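Local coordinates for ESSC (Geobacillus thermodenitrificans, PDB 5FWH), which forms part of the bacterial type VII secretion apparatus as an FtsK/SpoIIIE-type ATPase that carries a forkhead-associated (FHA) domain in its N-terminal region, at residues Met1-Glu9 / Gln83-Gln93; Phe41-Glu49 / Leu57-Gln65. All blocks are in the same frame, centred on the assembly; numbering follows the deposited sequence.

Interaction 1 (Met1-Glu9 / Gln83-Gln93)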
HETATM    1  N   MSE A   1      -2.940 -12.929   0.075  1.00 84.57           N
HETATM    2  CA  MSE A   1      -1.997 -12.287   1.026  1.00 81.40           C
HETATM    3  C   MSE A   1      -2.811 -11.569   2.092  1.00 72.62           C
HETATM    4  O   MSE A   1      -3.961 -11.191   1.887  1.00 72.92           O
HETATM    5  CB  MSE A   1      -1.019 -11.294   0.349  1.00 87.10           C
HETATM    6  CG  MSE A   1      -0.206 -11.816  -0.853  1.00101.06           C
HETATM    7 SE   MSE A   1       1.779 -11.941  -0.587  1.00121.04          SE
HETATM    8  CE  MSE A   1       2.625 -10.622  -1.806  1.00112.81           C
ATOM      9  N   SER A   2      -2.169 -11.409   3.237  1.00 66.75           N
ATOM     10  CA  SER A   2      -2.626 -10.650   4.383  1.00 60.38           C
ATOM     11  C   SER A   2      -1.418  -9.750   4.643  1.00 56.26           C
ATOM     12  O   SER A   2      -0.298 -10.228   4.931  1.00 48.53           O
ATOM     13  CB  SER A   2      -2.852 -11.605   5.559  1.00 63.05           C
ATOM     14  OG  SER A   2      -3.131 -10.923   6.775  1.00 66.39           O
ATOM     15  N   GLN A   3      -1.595  -8.452   4.453  1.00 49.11           N
ATOM     16  CA  GLN A   3      -0.477  -7.596   4.626  1.00 50.05           C
ATOM     17  C   GLN A   3      -0.802  -6.458   5.580  1.00 47.19           C
ATOM     18  O   GLN A   3      -1.944  -5.981   5.638  1.00 43.23           O
ATOM     19  CB  GLN A   3      -0.017  -7.077   3.289  1.00 49.95           C
ATOM     20  CG  GLN A   3       0.504  -8.219   2.413  1.00 53.01           C
ATOM     21  CD  GLN A   3       1.035  -7.771   1.056  1.00 53.89           C
ATOM     22  OE1 GLN A   3       2.132  -8.196   0.624  1.00 60.74           O
ATOM     23  NE2 GLN A   3       0.255  -6.980   0.351  1.00 52.02           N
ATOM     24  N   LEU A   4       0.208  -6.086   6.353  1.00 47.24           N
ATOM     25  CA  LEU A   4       0.140  -4.795   7.056  1.00 51.35           C
ATOM     26  C   LEU A   4       1.071  -3.824   6.448  1.00 47.06           C
ATOM     27  O   LEU A   4       2.205  -4.116   6.026  1.00 44.74           O
ATOM     28  CB  LEU A   4       0.396  -4.825   8.572  1.00 56.04           C
ATOM     29  CG  LEU A   4       1.415  -5.706   9.269  1.00 62.19           C
ATOM     30  CD1 LEU A   4       1.490  -5.254  10.709  1.00 63.55           C
ATOM     31  CD2 LEU A   4       1.007  -7.162   9.202  1.00 65.69           C
ATOM     32  N   TRP A   5       0.597  -2.624   6.546  1.00 46.52           N
ATOM     33  CA  TRP A   5       1.311  -1.469   6.107  1.00 47.48           C
ATOM     34  C   TRP A   5       1.690  -0.771   7.343  1.00 44.09           C
ATOM     35  O   TRP A   5       0.824  -0.495   8.178  1.00 41.07           O
ATOM     36  CB  TRP A   5       0.375  -0.632   5.325  1.00 50.67           C
ATOM     37  CG  TRP A   5      -0.349  -1.426   4.330  1.00 52.69           C
ATOM     38  CD1 TRP A   5      -1.221  -2.503   4.535  1.00 54.82           C
ATOM     39  CD2 TRP A   5      -0.362  -1.167   2.987  1.00 52.62           C
ATOM     40  NE1 TRP A   5      -1.748  -2.895   3.383  1.00 53.09           N
ATOM     41  CE2 TRP A   5      -1.191  -2.133   2.388  1.00 55.70           C
ATOM     42  CE3 TRP A   5       0.287  -0.240   2.197  1.00 53.07           C
ATOM     43  CZ2 TRP A   5      -1.377  -2.194   1.046  1.00 53.66           C
ATOM     44  CZ3 TRP A   5       0.093  -0.309   0.892  1.00 54.58           C
ATOM     45  CH2 TRP A   5      -0.748  -1.272   0.320  1.00 56.78           C
ATOM     46  N   VAL A   6       2.949  -0.441   7.412  1.00 41.20           N
ATOM     47  CA  VAL A   6       3.513   0.356   8.489  1.00 41.25           C
ATOM     48  C   VAL A   6       4.060   1.711   7.900  1.00 37.91           C
ATOM     49  O   VAL A   6       5.004   1.765   7.150  1.00 35.16           O
ATOM     50  CB  VAL A   6       4.591  -0.449   9.178  1.00 44.14           C
ATOM     51  CG1 VAL A   6       5.250   0.353  10.321  1.00 48.04           C
ATOM     52  CG2 VAL A   6       3.978  -1.764   9.653  1.00 45.54           C
ATOM     53  N   LEU A   7       3.365   2.761   8.254  1.00 36.89           N
ATOM     54  CA  LEU A   7       3.614   4.083   7.818  1.00 41.87           C
ATOM     55  C   LEU A   7       4.158   4.909   8.983  1.00 41.25           C
ATOM     56  O   LEU A   7       3.605   4.898  10.051  1.00 37.58           O
ATOM     57  CB  LEU A   7       2.330   4.746   7.308  1.00 43.56           C
ATOM     58  CG  LEU A   7       1.710   4.008   6.095  1.00 44.72           C
ATOM     59  CD1 LEU A   7       0.635   3.004   6.560  1.00 46.45           C
ATOM     60  CD2 LEU A   7       1.079   5.018   5.129  1.00 46.93           C
ATOM     61  N   TYR A   8       5.231   5.630   8.678  1.00 43.01           N
ATOM     62  CA  TYR A   8       5.909   6.522   9.633  1.00 47.03           C
ATOM     63  C   TYR A   8       6.845   7.446   8.832  1.00 49.40           C
ATOM     64  O   TYR A   8       7.299   7.063   7.712  1.00 46.12           O
ATOM     65  CB  TYR A   8       6.703   5.688  10.629  1.00 47.17           C
ATOM     66  CG  TYR A   8       7.719   4.803   9.962  1.00 47.76           C
ATOM     67  CD1 TYR A   8       7.338   3.609   9.364  1.00 47.72           C
ATOM     68  CD2 TYR A   8       9.063   5.143   9.933  1.00 51.24           C
ATOM     69  CE1 TYR A   8       8.237   2.796   8.776  1.00 46.77           C
ATOM     70  CE2 TYR A   8       9.981   4.337   9.304  1.00 51.76           C
ATOM     71  CZ  TYR A   8       9.553   3.155   8.742  1.00 51.39           C
ATOM     72  OH  TYR A   8      10.436   2.333   8.115  1.00 52.52           O
ATOM     73  N   GLU A   9       7.128   8.653   9.375  1.00 51.79           N
ATOM     74  CA  GLU A   9       7.889   9.679   8.668  1.00 51.60           C
ATOM     75  C   GLU A   9       7.430   9.727   7.198  1.00 50.17           C
ATOM     76  O   GLU A   9       6.254   9.953   6.967  1.00 47.61           O
ATOM     77  CB  GLU A   9       9.400   9.481   8.826  1.00 55.88           C
ATOM     78  CG  GLU A   9       9.821   9.414  10.302  1.00 63.85           C
ATOM     79  CD  GLU A   9      11.277   9.801  10.615  1.00 71.00           C
ATOM     80  OE1 GLU A   9      11.904  10.598   9.843  1.00 77.74           O
ATOM     81  OE2 GLU A   9      11.802   9.320  11.656  1.00 73.06           O
ATOM     82  N   GLN A  83       4.410   8.967  16.286  1.00 68.81           N
ATOM     83  CA  GLN A  83       3.452   9.059  15.176  1.00 63.23           C
ATOM     84  C   GLN A  83       3.665   7.992  14.082  1.00 60.04           C
ATOM     85  O   GLN A  83       4.547   8.132  13.241  1.00 52.33           O
ATOM     86  CB  GLN A  83       3.523  10.412  14.547  1.00 71.87           C
ATOM     87  CG  GLN A  83       2.546  10.618  13.408  1.00 76.00           C
ATOM     88  CD  GLN A  83       1.149  10.079  13.696  1.00 79.39           C
ATOM     89  OE1 GLN A  83       0.637   9.236  12.951  1.00 85.03           O
ATOM     90  NE2 GLN A  83       0.534  10.552  14.784  1.00 81.17           N
HETATM   91  N   MSE A  84       2.839   6.934  14.120  1.00 56.65           N
HETATM   92  CA  MSE A  84       2.916   5.791  13.180  1.00 55.59           C
HETATM   93  C   MSE A  84       1.532   5.263  12.827  1.00 50.70           C
HETATM   94  O   MSE A  84       0.720   5.087  13.720  1.00 54.06           O
HETATM   95  CB  MSE A  84       3.827   4.703  13.835  1.00 51.17           C
HETATM   96  CG  MSE A  84       3.411   3.292  13.500  1.00 53.01           C
HETATM   97 SE   MSE A  84       4.552   1.786  14.229  1.00 58.13          SE
HETATM   98  CE  MSE A  84       6.336   2.590  14.204  1.00 50.42           C
ATOM     99  N   THR A  85       1.260   4.926  11.563  1.00 44.88           N
ATOM    100  CA  THR A  85      -0.030   4.261  11.242  1.00 44.00           C
ATOM    101  C   THR A  85       0.200   2.793  10.796  1.00 47.82           C
ATOM    102  O   THR A  85       1.209   2.426  10.063  1.00 45.58           O
ATOM    103  CB  THR A  85      -0.779   5.111  10.176  1.00 44.11           C
ATOM    104  OG1 THR A  85      -1.082   6.398  10.753  1.00 47.84           O
ATOM    105  CG2 THR A  85      -2.056   4.449   9.702  1.00 43.36           C
ATOM    106  N   ILE A  86      -0.657   1.918  11.323  1.00 49.74           N
ATOM    107  CA  ILE A  86      -0.704   0.511  10.854  1.00 48.29           C
ATOM    108  C   ILE A  86      -2.052   0.257  10.242  1.00 47.97           C
ATOM    109  O   ILE A  86      -3.101   0.692  10.798  1.00 43.61           O
ATOM    110  CB  ILE A  86      -0.576  -0.527  11.977  1.00 50.95           C
ATOM    111  CG1 ILE A  86       0.535  -0.179  12.954  1.00 52.63           C
ATOM    112  CG2 ILE A  86      -0.396  -1.928  11.362  1.00 55.71           C
ATOM    113  CD1 ILE A  86       1.829   0.244  12.330  1.00 51.23           C
ATOM    114  N   ALA A  87      -2.040  -0.412   9.098  1.00 42.53           N
ATOM    115  CA  ALA A  87      -3.258  -0.667   8.409  1.00 44.43           C
ATOM    116  C   ALA A  87      -3.190  -2.133   8.015  1.00 46.83           C
ATOM    117  O   ALA A  87      -2.085  -2.697   7.848  1.00 47.80           O
ATOM    118  CB  ALA A  87      -3.316   0.212   7.208  1.00 43.77           C
ATOM    119  N   TRP A  88      -4.354  -2.750   7.903  1.00 46.50           N
ATOM    120  CA  TRP A  88      -4.444  -4.126   7.565  1.00 46.39           C
ATOM    121  C   TRP A  88      -5.355  -4.262   6.387  1.00 46.45           C
ATOM    122  O   TRP A  88      -6.419  -3.659   6.349  1.00 46.62           O
ATOM    123  CB  TRP A  88      -4.908  -4.906   8.769  1.00 47.29           C
ATOM    124  CG  TRP A  88      -4.927  -6.379   8.593  1.00 48.07           C
ATOM    125  CD1 TRP A  88      -3.962  -7.130   8.046  1.00 49.07           C
ATOM    126  CD2 TRP A  88      -5.974  -7.284   8.979  1.00 51.01           C
ATOM    127  NE1 TRP A  88      -4.318  -8.452   8.058  1.00 51.12           N
ATOM    128  CE2 TRP A  88      -5.545  -8.579   8.646  1.00 52.18           C
ATOM    129  CE3 TRP A  88      -7.223  -7.121   9.564  1.00 51.84           C
ATOM    130  CZ2 TRP A  88      -6.329  -9.725   8.886  1.00 54.79           C
ATOM    131  CZ3 TRP A  88      -7.992  -8.241   9.842  1.00 55.89           C
ATOM    132  CH2 TRP A  88      -7.553  -9.534   9.482  1.00 57.07           C
ATOM    133  N   SER A  89      -4.920  -5.079   5.432  1.00 42.86           N
ATOM    134  CA  SER A  89      -5.656  -5.424   4.217  1.00 43.96           C
ATOM    135  C   SER A  89      -6.794  -6.407   4.420  1.00 46.46           C
ATOM    136  O   SER A  89      -7.663  -6.547   3.552  1.00 48.35           O
ATOM    137  CB  SER A  89      -4.685  -6.172   3.226  1.00 44.81           C
ATOM    138  OG  SER A  89      -4.440  -7.545   3.677  1.00 42.86           O
ATOM    139  N   GLY A  90      -6.729  -7.191   5.468  1.00 47.31           N
ATOM    140  CA  GLY A  90      -7.651  -8.287   5.626  1.00 53.20           C
ATOM    141  C   GLY A  90      -7.055  -9.507   4.949  1.00 56.43           C
ATOM    142  O   GLY A  90      -5.987  -9.446   4.322  1.00 51.42           O
ATOM    143  N   GLU A  91      -7.749 -10.624   5.098  1.00 59.12           N
ATOM    144  CA  GLU A  91      -7.150 -11.897   4.779  1.00 67.43           C
ATOM    145  C   GLU A  91      -7.050 -12.160   3.251  1.00 69.04           C
ATOM    146  O   GLU A  91      -6.320 -13.069   2.878  1.00 74.53           O
ATOM    147  CB  GLU A  91      -7.836 -13.040   5.565  1.00 72.39           C
ATOM    148  CG  GLU A  91      -7.422 -13.034   7.052  1.00 79.62           C
ATOM    149  CD  GLU A  91      -8.415 -13.708   8.018  1.00 82.19           C
ATOM    150  OE1 GLU A  91      -9.054 -14.710   7.605  1.00 84.15           O
ATOM    151  OE2 GLU A  91      -8.546 -13.233   9.189  1.00 82.06           O
ATOM    152  N   GLU A  92      -7.694 -11.336   2.398  1.00 64.96           N
ATOM    153  CA  GLU A  92      -7.845 -11.647   1.000  1.00 62.35           C
ATOM    154  C   GLU A  92      -7.615 -10.438   0.099  1.00 59.82           C
ATOM    155  O   GLU A  92      -8.064  -9.338   0.370  1.00 58.12           O
ATOM    156  CB  GLU A  92      -9.229 -12.206   0.754  1.00 65.96           C
ATOM    157  CG  GLU A  92      -9.431 -12.783  -0.656  1.00 70.62           C
ATOM    158  CD  GLU A  92     -10.854 -13.317  -0.916  1.00 75.66           C
ATOM    159  OE1 GLU A  92     -11.685 -13.430   0.014  1.00 80.94           O
ATOM    160  OE2 GLU A  92     -11.150 -13.622  -2.080  1.00 79.21           O
ATOM    161  N   GLN A  93      -6.952 -10.685  -1.015  1.00 57.26           N
ATOM    162  CA  GLN A  93      -6.550  -9.637  -1.933  1.00 58.79           C
ATOM    163  C   GLN A  93      -6.550 -10.174  -3.321  1.00 59.13           C
ATOM    164  O   GLN A  93      -6.124 -11.325  -3.505  1.00 57.53           O
ATOM    165  CB  GLN A  93      -5.136  -9.154  -1.548  1.00 59.55           C
ATOM    166  CG  GLN A  93      -5.120  -8.199  -0.344  1.00 58.67           C
ATOM    167  CD  GLN A  93      -3.784  -7.460  -0.224  1.00 63.68           C
ATOM    168  OE1 GLN A  93      -2.782  -8.054   0.181  1.00 67.54           O
ATOM    169  NE2 GLN A  93      -3.756  -6.168  -0.593  1.00 62.85           N
TER
HETATM  170  O   HOH W   1       5.886   9.632  11.616  1.00 45.58           O
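I86 lies alongside both L4 and V6, and the three side chains point the same way. CG1 of I86, anti to the carbonyl carbon (chi1 -45°), carries CD1, which a further bend at chi2 brings to V6, 4.0 Å from V6 CG1. I86 CG2 meets L4 CD1 at 3.9 Å. The selenium of M84 (selenomethionine) reaches the same V6 methyl, with SE 4.2 Å from V6 CG1. On the other face, W5 packs beside A87, and W5 CD1 sits 3.4 Å from A87 O. L7 pairs there with T85. Backbone bonds between W5 and A87, and between L7 and T85, make an antiparallel ladder. Beyond it, S89 OG accepts the N-H of Q3 at 3.1 Å, and S89 N bonds to Q3 O. At this edge W88 NE1 donates to S2 OG over 3.0 Å. The bond is nearly straight (165°) and only 8° out of the indole plane, while G90 N lies above one ring face, offset toward the rim. With a leucine in place of W88, S2 OG would probably lose its N-H partner and a gap would open beside G90. At the far end a water bridges E9 N and Q83 O. Strand 11-16 flanks strand 3-8, and strand 73-77 flanks strand 84-88. The face of L4, I86 and M84 packs against strand 23-27 of the second sheet of the sandwich.

Interaction 2 (Phe41-Glu49 / Leu57-Gln65)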
ATOM      1  N   PHE A  41      10.356   3.556  20.967  1.00 57.20           N
ATOM      2  CA  PHE A  41       9.406   2.615  21.544  1.00 57.17           C
ATOM      3  C   PHE A  41       9.489   2.614  23.094  1.00 60.93           C
ATOM      4  O   PHE A  41       9.432   1.548  23.736  1.00 62.13           O
ATOM      5  CB  PHE A  41       9.598   1.200  20.935  1.00 55.53           C
ATOM      6  CG  PHE A  41       9.316   1.136  19.463  1.00 54.08           C
ATOM      7  CD1 PHE A  41       8.003   1.081  19.005  1.00 52.79           C
ATOM      8  CD2 PHE A  41      10.345   1.192  18.556  1.00 51.99           C
ATOM      9  CE1 PHE A  41       7.731   1.052  17.657  1.00 50.76           C
ATOM     10  CE2 PHE A  41      10.095   1.169  17.218  1.00 50.04           C
ATOM     11  CZ  PHE A  41       8.788   1.097  16.757  1.00 51.22           C
ATOM     12  N   ARG A  42       9.595   3.809  23.674  1.00 62.86           N
ATOM     13  CA  ARG A  42       9.623   3.942  25.116  1.00 67.40           C
ATOM     14  C   ARG A  42       8.272   3.583  25.758  1.00 69.38           C
ATOM     15  O   ARG A  42       8.241   3.086  26.853  1.00 68.89           O
ATOM     16  CB  ARG A  42      10.081   5.316  25.533  1.00 69.22           C
ATOM     17  CG  ARG A  42      11.027   5.247  26.723  1.00 72.64           C
ATOM     18  CD  ARG A  42      11.497   6.631  27.173  1.00 76.80           C
ATOM     19  NE  ARG A  42      11.800   7.461  26.007  1.00 75.74           N
ATOM     20  CZ  ARG A  42      12.873   7.324  25.229  1.00 76.22           C
ATOM     21  NH1 ARG A  42      13.817   6.408  25.487  1.00 74.93           N
ATOM     22  NH2 ARG A  42      13.013   8.127  24.175  1.00 77.09           N
ATOM     23  N   ASN A  43       7.159   3.781  25.072  1.00 71.79           N
ATOM     24  CA  ASN A  43       5.913   3.113  25.537  1.00 74.70           C
ATOM     25  C   ASN A  43       5.697   1.684  24.917  1.00 71.77           C
ATOM     26  O   ASN A  43       4.588   1.307  24.533  1.00 72.63           O
ATOM     27  CB  ASN A  43       4.640   4.043  25.510  1.00 76.98           C
ATOM     28  CG  ASN A  43       4.405   4.790  24.172  1.00 78.41           C
ATOM     29  OD1 ASN A  43       4.945   4.442  23.120  1.00 75.25           O
ATOM     30  ND2 ASN A  43       3.546   5.835  24.225  1.00 80.71           N
ATOM     31  N   GLY A  44       6.748   0.865  24.829  1.00 63.81           N
ATOM     32  CA  GLY A  44       6.531  -0.517  24.379  1.00 56.90           C
ATOM     33  C   GLY A  44       6.711  -0.674  22.887  1.00 52.83           C
ATOM     34  O   GLY A  44       6.559   0.270  22.122  1.00 46.49           O
ATOM     35  N   TYR A  45       7.120  -1.866  22.464  1.00 52.32           N
ATOM     36  CA  TYR A  45       7.072  -2.206  21.087  1.00 52.22           C
ATOM     37  C   TYR A  45       5.572  -2.377  20.757  1.00 55.51           C
ATOM     38  O   TYR A  45       4.681  -2.280  21.662  1.00 57.18           O
ATOM     39  CB  TYR A  45       7.943  -3.463  20.785  1.00 56.28           C
ATOM     40  CG  TYR A  45       9.423  -3.321  21.200  1.00 58.67           C
ATOM     41  CD1 TYR A  45      10.170  -2.180  20.862  1.00 58.12           C
ATOM     42  CD2 TYR A  45      10.084  -4.320  21.951  1.00 60.04           C
ATOM     43  CE1 TYR A  45      11.489  -2.029  21.260  1.00 56.86           C
ATOM     44  CE2 TYR A  45      11.433  -4.175  22.345  1.00 58.55           C
ATOM     45  CZ  TYR A  45      12.140  -3.035  22.000  1.00 58.45           C
ATOM     46  OH  TYR A  45      13.491  -2.873  22.372  1.00 54.22           O
ATOM     47  N   ILE A  46       5.263  -2.545  19.470  1.00 51.10           N
ATOM     48  CA  ILE A  46       3.924  -2.789  19.045  1.00 46.80           C
ATOM     49  C   ILE A  46       3.805  -4.198  18.733  1.00 51.89           C
ATOM     50  O   ILE A  46       4.634  -4.750  17.978  1.00 56.96           O
ATOM     51  CB  ILE A  46       3.524  -1.914  17.856  1.00 47.77           C
ATOM     52  CG1 ILE A  46       3.738  -0.405  18.159  1.00 45.45           C
ATOM     53  CG2 ILE A  46       2.050  -2.142  17.474  1.00 47.38           C
ATOM     54  CD1 ILE A  46       3.040   0.076  19.444  1.00 48.21           C
ATOM     55  N   GLN A  47       2.805  -4.823  19.357  1.00 52.49           N
ATOM     56  CA  GLN A  47       2.494  -6.223  19.111  1.00 52.61           C
ATOM     57  C   GLN A  47       1.223  -6.296  18.320  1.00 47.21           C
ATOM     58  O   GLN A  47       0.221  -5.662  18.682  1.00 48.13           O
ATOM     59  CB  GLN A  47       2.304  -7.003  20.437  1.00 53.96           C
ATOM     60  CG  GLN A  47       3.434  -6.973  21.482  1.00 56.73           C
ATOM     61  CD  GLN A  47       3.484  -5.721  22.356  1.00 56.39           C
ATOM     62  OE1 GLN A  47       2.523  -5.355  23.086  1.00 55.33           O
ATOM     63  NE2 GLN A  47       4.616  -5.079  22.329  1.00 59.30           N
ATOM     64  N   ILE A  48       1.251  -7.092  17.280  1.00 48.86           N
ATOM     65  CA  ILE A  48       0.090  -7.422  16.474  1.00 52.11           C
ATOM     66  C   ILE A  48      -0.091  -8.925  16.564  1.00 53.86           C
ATOM     67  O   ILE A  48       0.838  -9.650  16.289  1.00 56.58           O
ATOM     68  CB  ILE A  48       0.300  -7.036  14.978  1.00 54.06           C
ATOM     69  CG1 ILE A  48       0.896  -5.646  14.838  1.00 52.69           C
ATOM     70  CG2 ILE A  48      -0.996  -7.100  14.212  1.00 55.77           C
ATOM     71  CD1 ILE A  48      -0.011  -4.505  15.266  1.00 51.88           C
ATOM     72  N   GLU A  49      -1.261  -9.386  16.979  1.00 56.93           N
ATOM     73  CA  GLU A  49      -1.559 -10.799  17.000  1.00 62.38           C
ATOM     74  C   GLU A  49      -2.889 -11.120  16.309  1.00 63.88           C
ATOM     75  O   GLU A  49      -3.835 -10.350  16.375  1.00 61.23           O
ATOM     76  CB  GLU A  49      -1.520 -11.352  18.437  1.00 67.64           C
ATOM     77  CG  GLU A  49      -2.712 -11.001  19.316  1.00 74.67           C
ATOM     78  CD  GLU A  49      -2.775 -11.756  20.659  1.00 79.61           C
ATOM     79  OE1 GLU A  49      -1.849 -11.617  21.495  1.00 76.27           O
ATOM     80  OE2 GLU A  49      -3.782 -12.473  20.899  1.00 86.94           O
ATOM     81  N   LEU A  57      -7.213  -8.406  13.957  1.00 59.25           N
ATOM     82  CA  LEU A  57      -5.888  -8.342  14.564  1.00 54.01           C
ATOM     83  C   LEU A  57      -5.967  -7.589  15.852  1.00 49.88           C
ATOM     84  O   LEU A  57      -6.567  -6.535  15.921  1.00 47.89           O
ATOM     85  CB  LEU A  57      -4.895  -7.649  13.641  1.00 55.31           C
ATOM     86  CG  LEU A  57      -4.199  -8.487  12.575  1.00 59.69           C
ATOM     87  CD1 LEU A  57      -5.106  -9.531  11.980  1.00 65.36           C
ATOM     88  CD2 LEU A  57      -3.630  -7.577  11.503  1.00 58.13           C
ATOM     89  N   ALA A  58      -5.342  -8.114  16.889  1.00 47.29           N
ATOM     90  CA  ALA A  58      -5.318  -7.408  18.151  1.00 47.90           C
ATOM     91  C   ALA A  58      -4.023  -6.589  18.099  1.00 45.68           C
ATOM     92  O   ALA A  58      -2.994  -7.073  17.629  1.00 41.51           O
ATOM     93  CB  ALA A  58      -5.313  -8.376  19.282  1.00 48.27           C
ATOM     94  N   VAL A  59      -4.145  -5.333  18.493  1.00 43.83           N
ATOM     95  CA  VAL A  59      -3.058  -4.411  18.545  1.00 44.15           C
ATOM     96  C   VAL A  59      -2.831  -4.119  20.021  1.00 45.10           C
ATOM     97  O   VAL A  59      -3.729  -3.643  20.757  1.00 45.24           O
ATOM     98  CB  VAL A  59      -3.292  -3.076  17.783  1.00 43.66           C
ATOM     99  CG1 VAL A  59      -2.041  -2.190  17.915  1.00 43.82           C
ATOM    100  CG2 VAL A  59      -3.525  -3.288  16.294  1.00 42.71           C
ATOM    101  N   LEU A  60      -1.624  -4.407  20.450  1.00 44.38           N
ATOM    102  CA  LEU A  60      -1.203  -4.128  21.825  1.00 47.63           C
ATOM    103  C   LEU A  60       0.062  -3.223  21.796  1.00 47.47           C
ATOM    104  O   LEU A  60       0.903  -3.288  20.911  1.00 48.73           O
ATOM    105  CB  LEU A  60      -0.896  -5.428  22.559  1.00 48.84           C
ATOM    106  CG  LEU A  60      -1.585  -6.747  22.206  1.00 52.43           C
ATOM    107  CD1 LEU A  60      -0.735  -7.894  22.728  1.00 53.90           C
ATOM    108  CD2 LEU A  60      -2.954  -6.823  22.864  1.00 56.71           C
ATOM    109  N   GLN A  61       0.225  -2.366  22.759  1.00 53.06           N
ATOM    110  CA  GLN A  61       1.435  -1.539  22.752  1.00 55.78           C
ATOM    111  C   GLN A  61       2.358  -1.818  23.947  1.00 57.10           C
ATOM    112  O   GLN A  61       3.558  -1.889  23.760  1.00 56.86           O
ATOM    113  CB  GLN A  61       1.079  -0.079  22.586  1.00 57.88           C
ATOM    114  CG  GLN A  61       2.252   0.881  22.751  1.00 59.82           C
ATOM    115  CD  GLN A  61       1.850   2.324  22.497  1.00 61.16           C
ATOM    116  OE1 GLN A  61       0.698   2.700  22.735  1.00 59.23           O
ATOM    117  NE2 GLN A  61       2.800   3.138  22.029  1.00 60.75           N
ATOM    118  N   GLY A  62       1.824  -2.019  25.146  1.00 56.57           N
ATOM    119  CA  GLY A  62       2.706  -2.545  26.217  1.00 61.18           C
ATOM    120  C   GLY A  62       2.339  -3.940  26.692  1.00 61.86           C
ATOM    121  O   GLY A  62       2.371  -4.231  27.882  1.00 61.61           O
ATOM    122  N   GLY A  63       1.943  -4.807  25.776  1.00 60.85           N
ATOM    123  CA  GLY A  63       1.235  -6.000  26.184  1.00 61.58           C
ATOM    124  C   GLY A  63      -0.205  -5.707  26.551  1.00 64.81           C
ATOM    125  O   GLY A  63      -0.956  -6.633  26.905  1.00 67.71           O
ATOM    126  N   ARG A  64      -0.611  -4.436  26.451  1.00 64.94           N
ATOM    127  CA  ARG A  64      -2.000  -4.091  26.604  1.00 66.00           C
ATOM    128  C   ARG A  64      -2.583  -3.602  25.278  1.00 61.82           C
ATOM    129  O   ARG A  64      -1.902  -2.932  24.455  1.00 55.27           O
ATOM    130  CB  ARG A  64      -2.242  -3.102  27.752  1.00 69.92           C
ATOM    131  CG  ARG A  64      -1.456  -1.798  27.744  1.00 69.74           C
ATOM    132  CD  ARG A  64      -1.414  -1.244  29.163  1.00 71.52           C
ATOM    133  NE  ARG A  64      -0.595  -0.042  29.191  1.00 73.58           N
ATOM    134  CZ  ARG A  64       0.079   0.427  30.243  1.00 74.40           C
ATOM    135  NH1 ARG A  64       0.057  -0.170  31.453  1.00 77.49           N
ATOM    136  NH2 ARG A  64       0.781   1.538  30.080  1.00 73.74           N
ATOM    137  N   GLN A  65      -3.847  -3.959  25.112  1.00 58.76           N
ATOM    138  CA  GLN A  65      -4.591  -3.699  23.903  1.00 61.05           C
ATOM    139  C   GLN A  65      -4.939  -2.197  23.752  1.00 60.85           C
ATOM    140  O   GLN A  65      -5.290  -1.516  24.711  1.00 59.20           O
ATOM    141  CB  GLN A  65      -5.832  -4.577  23.851  1.00 61.91           C
ATOM    142  CG  GLN A  65      -6.225  -4.936  22.416  1.00 64.99           C
ATOM    143  CD  GLN A  65      -7.249  -6.057  22.356  1.00 66.99           C
ATOM    144  OE1 GLN A  65      -7.008  -7.159  22.846  1.00 68.75           O
ATOM    145  NE2 GLN A  65      -8.401  -5.778  21.767  1.00 69.91           N
TER
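I48 and V59 lie side by side and point the same way, with I48 CD1 3.9 Å from V59 CG2. The other branch of I48 turns to a different neighbour: CG2 meets L57 CD2 at 3.8 Å, and these two side chains cross at a slant. I46 slants likewise over Q61, its CD1 coming 3.5 Å from Q61 CG. On the opposite face Q47 folds back alongside L60. A bend at its second torsion (chi2 80°) sets OE1 beside L60 CB and brings it to the turn beyond the strand. There OE1 accepts the N-H of G63 at 2.8 Å, from a donor tilted 33° out of the amide plane. Next to Q47 on this face, E49 lays its CG 3.7 Å from A58 CB. The two strands, 46-49 and 57-60, form a beta hairpin in the five-stranded sheet of a sandwich of the FHA type. Paired backbone bonds join Q47 with L60 and E49 with A58. Strand 23-27 flanks the hairpin next to strand 46-49, and strand 65-69 flanks it next to strand 57-60. At G44 a side chain would run into Q61 O. Nearby, the amides of N43 and Q61 stand 58° apart. N43 OD1 and Q61 NE2 are only 2.7 Å apart, but the angle is poor for a bond. Q61 NE2 is instead bonded to D78 O, which N43 ND2 also reaches weakly.

Interactions 1 and 2 lie in different sheets of the same FHA-type beta sandwich, with their centres about 15 Å apart. They touch at three places through apolar side chains. W88 CZ2 of interaction 1 is 3.3 Å from L57 CD1 of interaction 2. The selenomethionine methyl M84 CE reaches F41 CZ at 3.8 Å, and L4 CD1 approaches I48 CG1 at 4.2 Å. In sequence, the hairpin of interaction 2 falls between the two strands that interaction 1 pairs. The segments of interaction 1 are 74 residues apart in the chain, those of interaction 2 only 8. The three touches join the two sheets across the core of the sandwich.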